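Local coordinates for protein bradyzoite surface antigen BSR4 (Toxoplasma gondii, PDB 2JKS) that is a zinc-binding surface antigen of the bradyzoite stage, a member of the SAG1-related family whose precise role is not established, at residues A[35-47]-A[115-127]. Sequence-based numbering, arbitrary orientation.
Sequences LSKGRMTATFECS and SQKWSLELHNEDL. With ZN (zinc ion), chain D.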
ATOM      1  N   LEU A  35     -10.229  -3.325  -3.065  1.00 28.14           N
ATOM      2  CA  LEU A  35      -9.946  -3.956  -1.769  1.00 27.87           C
ATOM      3  C   LEU A  35      -9.304  -2.945  -0.832  1.00 28.48           C
ATOM      4  O   LEU A  35      -8.562  -2.052  -1.257  1.00 27.70           O
ATOM      5  CB  LEU A  35      -9.061  -5.214  -1.898  1.00 26.91           C
ATOM      6  CG  LEU A  35      -9.653  -6.378  -2.699  1.00 29.10           C
ATOM      7  CD1 LEU A  35      -8.617  -7.455  -2.893  1.00 25.73           C
ATOM      8  CD2 LEU A  35     -10.945  -6.933  -2.041  1.00 29.85           C
ATOM      9  N   SER A  36      -9.639  -3.077   0.450  1.00 28.13           N
ATOM     10  CA  SER A  36      -9.116  -2.201   1.496  1.00 28.54           C
ATOM     11  C   SER A  36      -9.406  -2.808   2.868  1.00 29.63           C
ATOM     12  O   SER A  36     -10.103  -3.825   2.958  1.00 27.59           O
ATOM     13  CB  SER A  36      -9.781  -0.826   1.455  1.00 28.68           C
ATOM     14  OG  SER A  36     -11.198  -0.941   1.466  1.00 29.24           O
ATOM     15  N   LYS A  37      -8.855  -2.182   3.917  1.00 30.41           N
ATOM     16  CA  LYS A  37      -9.210  -2.519   5.308  1.00 32.54           C
ATOM     17  C   LYS A  37     -10.714  -2.705   5.426  1.00 32.41           C
ATOM     18  O   LYS A  37     -11.496  -1.823   5.061  1.00 33.54           O
ATOM     19  CB  LYS A  37      -8.727  -1.430   6.299  1.00 33.11           C
ATOM     20  CG  LYS A  37      -8.492  -1.996   7.736  1.00 35.78           C
ATOM     21  CD  LYS A  37      -8.621  -0.888   8.762  1.00 41.64           C
ATOM     22  CE  LYS A  37      -8.546  -1.440  10.194  1.00 45.67           C
ATOM     23  NZ  LYS A  37      -7.763  -0.506  11.102  1.00 47.96           N
ATOM     24  N   GLY A  38     -11.121  -3.866   5.896  1.00 32.67           N
ATOM     25  CA  GLY A  38     -12.576  -4.116   6.033  1.00 33.41           C
ATOM     26  C   GLY A  38     -13.247  -4.744   4.808  1.00 33.15           C
ATOM     27  O   GLY A  38     -14.409  -5.197   4.889  1.00 33.23           O
ATOM     28  N   ARG A  39     -12.533  -4.776   3.674  1.00 31.00           N
ATOM     29  CA  ARG A  39     -13.036  -5.412   2.473  1.00 30.95           C
ATOM     30  C   ARG A  39     -11.837  -6.021   1.807  1.00 28.95           C
ATOM     31  O   ARG A  39     -11.323  -5.512   0.855  1.00 29.30           O
ATOM     32  CB  ARG A  39     -13.753  -4.431   1.516  1.00 32.06           C
ATOM     33  CG  ARG A  39     -14.640  -3.415   2.185  1.00 38.37           C
ATOM     34  CD  ARG A  39     -15.287  -2.554   1.126  1.00 45.71           C
ATOM     35  NE  ARG A  39     -16.358  -3.283   0.460  1.00 53.67           N
ATOM     36  CZ  ARG A  39     -17.653  -3.063   0.675  1.00 57.23           C
ATOM     37  NH1 ARG A  39     -18.039  -2.106   1.531  1.00 58.21           N
ATOM     38  NH2 ARG A  39     -18.557  -3.792   0.017  1.00 60.22           N
ATOM     39  N   MET A  40     -11.399  -7.129   2.352  1.00 28.03           N
ATOM     40  CA  MET A  40     -10.099  -7.675   2.113  1.00 28.16           C
ATOM     41  C   MET A  40     -10.128  -8.871   1.179  1.00 27.86           C
ATOM     42  O   MET A  40      -9.067  -9.381   0.800  1.00 29.15           O
ATOM     43  CB  MET A  40      -9.501  -8.095   3.466  1.00 26.87           C
ATOM     44  CG  MET A  40      -9.179  -6.905   4.417  1.00 30.17           C
ATOM     45  SD  MET A  40      -7.852  -5.877   3.754  1.00 36.70           S
ATOM     46  CE  MET A  40      -6.466  -6.615   4.571  1.00 31.10           C
ATOM     47  N   THR A  41     -11.326  -9.324   0.822  1.00 27.36           N
ATOM     48  CA  THR A  41     -11.472 -10.505  -0.017  1.00 27.60           C
ATOM     49  C   THR A  41     -12.203 -10.223  -1.303  1.00 28.56           C
ATOM     50  O   THR A  41     -13.344  -9.764  -1.281  1.00 29.26           O
ATOM     51  CB  THR A  41     -12.193 -11.678   0.685  1.00 28.55           C
ATOM     52  OG1 THR A  41     -11.448 -12.070   1.821  1.00 23.77           O
ATOM     53  CG2 THR A  41     -12.321 -12.873  -0.263  1.00 29.96           C
ATOM     54  N   ALA A  42     -11.547 -10.524  -2.426  1.00 29.32           N
ATOM     55  CA  ALA A  42     -12.190 -10.454  -3.727  1.00 29.51           C
ATOM     56  C   ALA A  42     -12.547 -11.864  -4.258  1.00 29.32           C
ATOM     57  O   ALA A  42     -11.851 -12.827  -3.983  1.00 29.16           O
ATOM     58  CB  ALA A  42     -11.287  -9.754  -4.713  1.00 30.63           C
ATOM     59  N   THR A  43     -13.660 -11.995  -4.985  1.00 28.65           N
ATOM     60  CA  THR A  43     -13.893 -13.234  -5.699  1.00 29.28           C
ATOM     61  C   THR A  43     -14.126 -12.975  -7.176  1.00 29.78           C
ATOM     62  O   THR A  43     -14.718 -11.957  -7.546  1.00 27.71           O
ATOM     63  CB  THR A  43     -15.029 -14.102  -5.091  1.00 30.25           C
ATOM     64  OG1 THR A  43     -16.269 -13.429  -5.249  1.00 30.54           O
ATOM     65  CG2 THR A  43     -14.805 -14.366  -3.598  1.00 26.08           C
ATOM     66  N   PHE A  44     -13.675 -13.923  -8.013  1.00 29.29           N
ATOM     67  CA  PHE A  44     -13.763 -13.817  -9.466  1.00 29.61           C
ATOM     68  C   PHE A  44     -14.243 -15.158 -10.006  1.00 30.32           C
ATOM     69  O   PHE A  44     -13.646 -16.188  -9.726  1.00 29.94           O
ATOM     70  CB  PHE A  44     -12.407 -13.413 -10.084  1.00 30.15           C
ATOM     71  CG  PHE A  44     -12.462 -13.099 -11.579  1.00 29.95           C
ATOM     72  CD1 PHE A  44     -13.504 -12.358 -12.121  1.00 28.86           C
ATOM     73  CD2 PHE A  44     -11.437 -13.541 -12.426  1.00 32.15           C
ATOM     74  CE1 PHE A  44     -13.547 -12.046 -13.473  1.00 32.88           C
ATOM     75  CE2 PHE A  44     -11.460 -13.238 -13.787  1.00 28.12           C
ATOM     76  CZ  PHE A  44     -12.528 -12.471 -14.305  1.00 34.32           C
ATOM     77  N   GLU A  45     -15.333 -15.124 -10.758  1.00 30.38           N
ATOM     78  CA  GLU A  45     -15.872 -16.349 -11.349  1.00 32.12           C
ATOM     79  C   GLU A  45     -16.045 -16.192 -12.858  1.00 32.41           C
ATOM     80  O   GLU A  45     -16.407 -15.095 -13.345  1.00 34.11           O
ATOM     81  CB  GLU A  45     -17.175 -16.747 -10.670  1.00 31.21           C
ATOM     82  CG  GLU A  45     -17.873 -17.897 -11.366  1.00 34.88           C
ATOM     83  CD  GLU A  45     -19.107 -18.370 -10.615  1.00 41.70           C
ATOM     84  OE1 GLU A  45     -19.582 -17.621  -9.720  1.00 37.24           O
ATOM     85  OE2 GLU A  45     -19.599 -19.495 -10.938  1.00 45.48           O
ATOM     86  N   CYS A  46     -15.727 -17.251 -13.602  1.00 32.46           N
ATOM     87  CA  CYS A  46     -15.922 -17.252 -15.057  1.00 32.89           C
ATOM     88  C   CYS A  46     -16.616 -18.506 -15.517  1.00 34.31           C
ATOM     89  O   CYS A  46     -16.135 -19.609 -15.254  1.00 33.19           O
ATOM     90  CB  CYS A  46     -14.598 -17.101 -15.778  1.00 32.41           C
ATOM     91  SG  CYS A  46     -13.812 -15.557 -15.305  1.00 34.06           S
ATOM     92  N   SER A  47     -17.752 -18.331 -16.190  1.00 35.82           N
ATOM     93  CA  SER A  47     -18.532 -19.474 -16.619  1.00 39.04           C
ATOM     94  C   SER A  47     -18.965 -19.311 -18.060  1.00 40.51           C
ATOM     95  O   SER A  47     -19.084 -18.195 -18.565  1.00 39.21           O
ATOM     96  CB  SER A  47     -19.714 -19.721 -15.676  1.00 40.05           C
ATOM     97  OG  SER A  47     -20.658 -18.682 -15.751  1.00 43.42           O
ATOM     98  N   SER A 115     -17.074 -23.585 -14.958  1.00 47.16           N
ATOM     99  CA  SER A 115     -17.447 -22.468 -14.093  1.00 46.77           C
ATOM    100  C   SER A 115     -16.458 -22.237 -12.975  1.00 45.96           C
ATOM    101  O   SER A 115     -16.789 -22.401 -11.786  1.00 48.09           O
ATOM    102  CB  SER A 115     -18.812 -22.667 -13.491  1.00 46.69           C
ATOM    103  OG  SER A 115     -19.159 -21.512 -12.748  1.00 49.75           O
ATOM    104  N   GLN A 116     -15.262 -21.828 -13.350  1.00 43.38           N
ATOM    105  CA  GLN A 116     -14.194 -21.659 -12.415  1.00 40.47           C
ATOM    106  C   GLN A 116     -14.348 -20.420 -11.567  1.00 38.94           C
ATOM    107  O   GLN A 116     -14.881 -19.393 -12.021  1.00 36.66           O
ATOM    108  CB  GLN A 116     -12.883 -21.639 -13.176  1.00 41.61           C
ATOM    109  CG  GLN A 116     -12.689 -22.925 -13.987  1.00 44.63           C
ATOM    110  CD  GLN A 116     -11.799 -22.721 -15.187  1.00 50.67           C
ATOM    111  OE1 GLN A 116     -12.277 -22.521 -16.318  1.00 54.49           O
ATOM    112  NE2 GLN A 116     -10.497 -22.769 -14.960  1.00 50.87           N
ATOM    113  N   LYS A 117     -13.897 -20.527 -10.319  1.00 36.18           N
ATOM    114  CA  LYS A 117     -13.962 -19.416  -9.420  1.00 35.55           C
ATOM    115  C   LYS A 117     -12.662 -19.361  -8.606  1.00 34.56           C
ATOM    116  O   LYS A 117     -12.068 -20.405  -8.308  1.00 34.63           O
ATOM    117  CB  LYS A 117     -15.205 -19.504  -8.542  1.00 35.29           C
ATOM    118  CG  LYS A 117     -15.413 -18.268  -7.639  1.00 37.22           C
ATOM    119  CD  LYS A 117     -16.780 -18.337  -7.000  1.00 39.89           C
ATOM    120  CE  LYS A 117     -17.020 -17.279  -5.968  1.00 43.84           C
ATOM    121  NZ  LYS A 117     -18.474 -17.423  -5.573  1.00 48.18           N
ATOM    122  N   TRP A 118     -12.245 -18.134  -8.282  1.00 33.23           N
ATOM    123  CA  TRP A 118     -11.011 -17.805  -7.588  1.00 32.15           C
ATOM    124  C   TRP A 118     -11.321 -16.791  -6.499  1.00 31.86           C
ATOM    125  O   TRP A 118     -12.245 -15.988  -6.645  1.00 29.54           O
ATOM    126  CB  TRP A 118      -9.945 -17.216  -8.525  1.00 33.41           C
ATOM    127  CG  TRP A 118      -9.568 -18.107  -9.666  1.00 34.16           C
ATOM    128  CD1 TRP A 118      -8.546 -19.031  -9.696  1.00 36.51           C
ATOM    129  CD2 TRP A 118     -10.213 -18.175 -10.931  1.00 33.69           C
ATOM    130  NE1 TRP A 118      -8.520 -19.659 -10.921  1.00 34.76           N
ATOM    131  CE2 TRP A 118      -9.529 -19.148 -11.699  1.00 36.39           C
ATOM    132  CE3 TRP A 118     -11.295 -17.473 -11.522  1.00 34.10           C
ATOM    133  CZ2 TRP A 118      -9.914 -19.467 -13.017  1.00 34.56           C
ATOM    134  CZ3 TRP A 118     -11.671 -17.779 -12.820  1.00 36.53           C
ATOM    135  CH2 TRP A 118     -10.974 -18.767 -13.565  1.00 36.00           C
ATOM    136  N   SER A 119     -10.506 -16.816  -5.441  1.00 30.85           N
ATOM    137  CA  SER A 119     -10.637 -15.951  -4.261  1.00 32.04           C
ATOM    138  C   SER A 119      -9.276 -15.330  -4.007  1.00 31.87           C
ATOM    139  O   SER A 119      -8.276 -16.034  -4.119  1.00 33.05           O
ATOM    140  CB  SER A 119     -10.924 -16.828  -3.013  1.00 31.65           C
ATOM    141  OG  SER A 119     -12.281 -17.138  -2.938  1.00 38.73           O
ATOM    142  N   LEU A 120      -9.228 -14.037  -3.673  1.00 30.53           N
ATOM    143  CA  LEU A 120      -7.992 -13.371  -3.250  1.00 29.10           C
ATOM    144  C   LEU A 120      -8.289 -12.768  -1.903  1.00 28.99           C
ATOM    145  O   LEU A 120      -9.180 -11.918  -1.776  1.00 29.96           O
ATOM    146  CB  LEU A 120      -7.506 -12.305  -4.263  1.00 28.50           C
ATOM    147  CG  LEU A 120      -6.407 -11.323  -3.800  1.00 28.82           C
ATOM    148  CD1 LEU A 120      -5.126 -12.083  -3.467  1.00 29.29           C
ATOM    149  CD2 LEU A 120      -6.109 -10.207  -4.868  1.00 28.18           C
ATOM    150  N   GLU A 121      -7.596 -13.244  -0.873  1.00 27.11           N
ATOM    151  CA  GLU A 121      -7.837 -12.720   0.476  1.00 26.77           C
ATOM    152  C   GLU A 121      -6.573 -11.972   0.926  1.00 27.10           C
ATOM    153  O   GLU A 121      -5.545 -12.565   1.150  1.00 25.81           O
ATOM    154  CB  GLU A 121      -8.181 -13.859   1.468  1.00 27.60           C
ATOM    155  CG  GLU A 121      -8.197 -13.388   2.932  1.00 25.85           C
ATOM    156  CD  GLU A 121      -8.325 -14.536   3.878  1.00 31.37           C
ATOM    157  OE1 GLU A 121      -7.406 -15.404   3.911  1.00 32.90           O
ATOM    158  OE2 GLU A 121      -9.336 -14.576   4.599  1.00 28.29           O
ATOM    159  N   LEU A 122      -6.644 -10.647   1.026  1.00 26.37           N
ATOM    160  CA  LEU A 122      -5.532  -9.959   1.627  1.00 26.21           C
ATOM    161  C   LEU A 122      -5.610  -9.991   3.145  1.00 25.71           C
ATOM    162  O   LEU A 122      -6.708 -10.071   3.703  1.00 26.96           O
ATOM    163  CB  LEU A 122      -5.457  -8.526   1.106  1.00 25.47           C
ATOM    164  CG  LEU A 122      -5.407  -8.418  -0.409  1.00 25.33           C
ATOM    165  CD1 LEU A 122      -5.352  -6.955  -0.771  1.00 25.61           C
ATOM    166  CD2 LEU A 122      -4.244  -9.186  -0.992  1.00 27.74           C
ATOM    167  N   HIS A 123      -4.433  -9.980   3.795  1.00 27.04           N
ATOM    168  CA  HIS A 123      -4.287  -9.854   5.251  1.00 28.27           C
ATOM    169  C   HIS A 123      -3.777  -8.413   5.490  1.00 29.58           C
ATOM    170  O   HIS A 123      -3.330  -7.726   4.558  1.00 27.78           O
ATOM    171  CB  HIS A 123      -3.300 -10.890   5.889  1.00 28.56           C
ATOM    172  CG  HIS A 123      -3.692 -12.345   5.718  1.00 29.79           C
ATOM    173  ND1 HIS A 123      -3.095 -13.371   6.430  1.00 32.80           N
ATOM    174  CD2 HIS A 123      -4.640 -12.935   4.951  1.00 29.14           C
ATOM    175  CE1 HIS A 123      -3.630 -14.527   6.074  1.00 32.49           C
ATOM    176  NE2 HIS A 123      -4.590 -14.284   5.202  1.00 29.33           N
ATOM    177  N   ASN A 124      -3.844  -7.938   6.729  1.00 30.99           N
ATOM    178  CA  ASN A 124      -3.494  -6.526   6.985  1.00 32.73           C
ATOM    179  C   ASN A 124      -2.072  -6.239   6.577  1.00 32.01           C
ATOM    180  O   ASN A 124      -1.753  -5.190   5.983  1.00 31.39           O
ATOM    181  CB  ASN A 124      -3.791  -6.145   8.435  1.00 34.56           C
ATOM    182  CG  ASN A 124      -5.280  -5.905   8.690  1.00 39.06           C
ATOM    183  OD1 ASN A 124      -6.069  -5.580   7.775  1.00 43.36           O
ATOM    184  ND2 ASN A 124      -5.676  -6.041   9.950  1.00 44.37           N
ATOM    185  N   GLU A 125      -1.216  -7.222   6.811  1.00 32.95           N
ATOM    186  CA  GLU A 125       0.205  -7.099   6.479  1.00 33.82           C
ATOM    187  C   GLU A 125       0.454  -7.055   4.973  1.00 34.27           C
ATOM    188  O   GLU A 125       1.553  -6.655   4.538  1.00 34.54           O
ATOM    189  CB  GLU A 125       1.036  -8.199   7.175  1.00 34.42           C
ATOM    190  CG  GLU A 125       1.006  -9.638   6.598  1.00 34.77           C
ATOM    191  CD  GLU A 125      -0.113 -10.541   7.184  1.00 34.43           C
ATOM    192  OE1 GLU A 125      -1.015 -10.007   7.891  1.00 32.28           O
ATOM    193  OE2 GLU A 125      -0.092 -11.786   6.945  1.00 33.85           O
ATOM    194  N   ASP A 126      -0.579  -7.406   4.170  1.00 32.74           N
ATOM    195  CA  ASP A 126      -0.429  -7.386   2.715  1.00 31.62           C
ATOM    196  C   ASP A 126      -0.742  -6.019   2.141  1.00 30.27           C
ATOM    197  O   ASP A 126      -0.473  -5.756   0.960  1.00 30.26           O
ATOM    198  CB  ASP A 126      -1.326  -8.414   2.001  1.00 31.55           C
ATOM    199  CG  ASP A 126      -1.038  -9.848   2.404  1.00 33.36           C
ATOM    200  OD1 ASP A 126       0.122 -10.230   2.642  1.00 34.49           O
ATOM    201  OD2 ASP A 126      -1.998 -10.627   2.419  1.00 31.38           O
ATOM    202  N   LEU A 127      -1.371  -5.168   2.942  1.00 29.40           N
ATOM    203  CA  LEU A 127      -1.822  -3.845   2.425  1.00 29.02           C
ATOM    204  C   LEU A 127      -0.598  -2.996   2.099  1.00 27.92           C
ATOM    205  O   LEU A 127       0.286  -2.912   2.938  1.00 27.29           O
ATOM    206  CB  LEU A 127      -2.730  -3.152   3.437  1.00 28.45           C
ATOM    207  CG  LEU A 127      -4.091  -3.792   3.633  1.00 28.86           C
ATOM    208  CD1 LEU A 127      -4.834  -2.994   4.718  1.00 26.32           C
ATOM    209  CD2 LEU A 127      -4.820  -3.804   2.279  1.00 28.08           C
TER
HETATM  210 ZN    ZN D1318      -1.561 -13.075   7.655  1.00 40.83          ZN
HETATM  211  O   HOH W   1      -9.421  -5.839   7.521  1.00 47.55           O
HETATM  212  O   HOH W   2     -19.686 -15.452  -8.090  1.00 50.42           O
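The Phe44 and Trp118 side chains run alongside each other into the SRS beta sandwich, their rings meeting obliquely at Phe44 CD2 and Trp118 CE3, 4.0 Å apart. Cys46 SG sits over the rim of one Phe44 face and also at the edge of the indole, and Gln116 C lies above one indole face, displaced toward its rim. Phe44 O comes to the indole edge too, near the ring plane. The pair faces the interior, where Ile61 and Cys138, the disulfide partner of Cys46, come from the other sheet. Trp118 CG stands beside the backbone N (chi1 -58°), with the CE3-CZ3 side of the indole toward Phe44 and Cys46 SG.

Strands 41-47 and 116-121 run antiparallel, tied by paired backbone bonds at Ala42-Leu120 and Phe44-Trp118. On the outer face the extended Lys117 chain crosses Glu45 and brings CE to 3.9 Å from Thr43 CB; its NZ stays 4.3 Å from Glu45 OE1, too far for a salt bridge, although one water is bound by OE1 and weakly by NZ. Thr43 OG1 is hydrogen-bonded to Asp13 of strand 13-17.

Where strand 116-121 ends and strand 41-47 begins, the bent Met40 chain reaches tip to tip with Leu127, CE lying 3.8 Å from Leu127 CG and 3.3 Å from His123 O. His123 O, merely touched by CE, accepts a hydrogen bond from Asp126 N. Just before and within the 3-10 segment 124-126, His123 and Glu125 bind one zinc ion, through His123 ND1 at 2.0 Å and Glu125 OE2 at 2.1 Å.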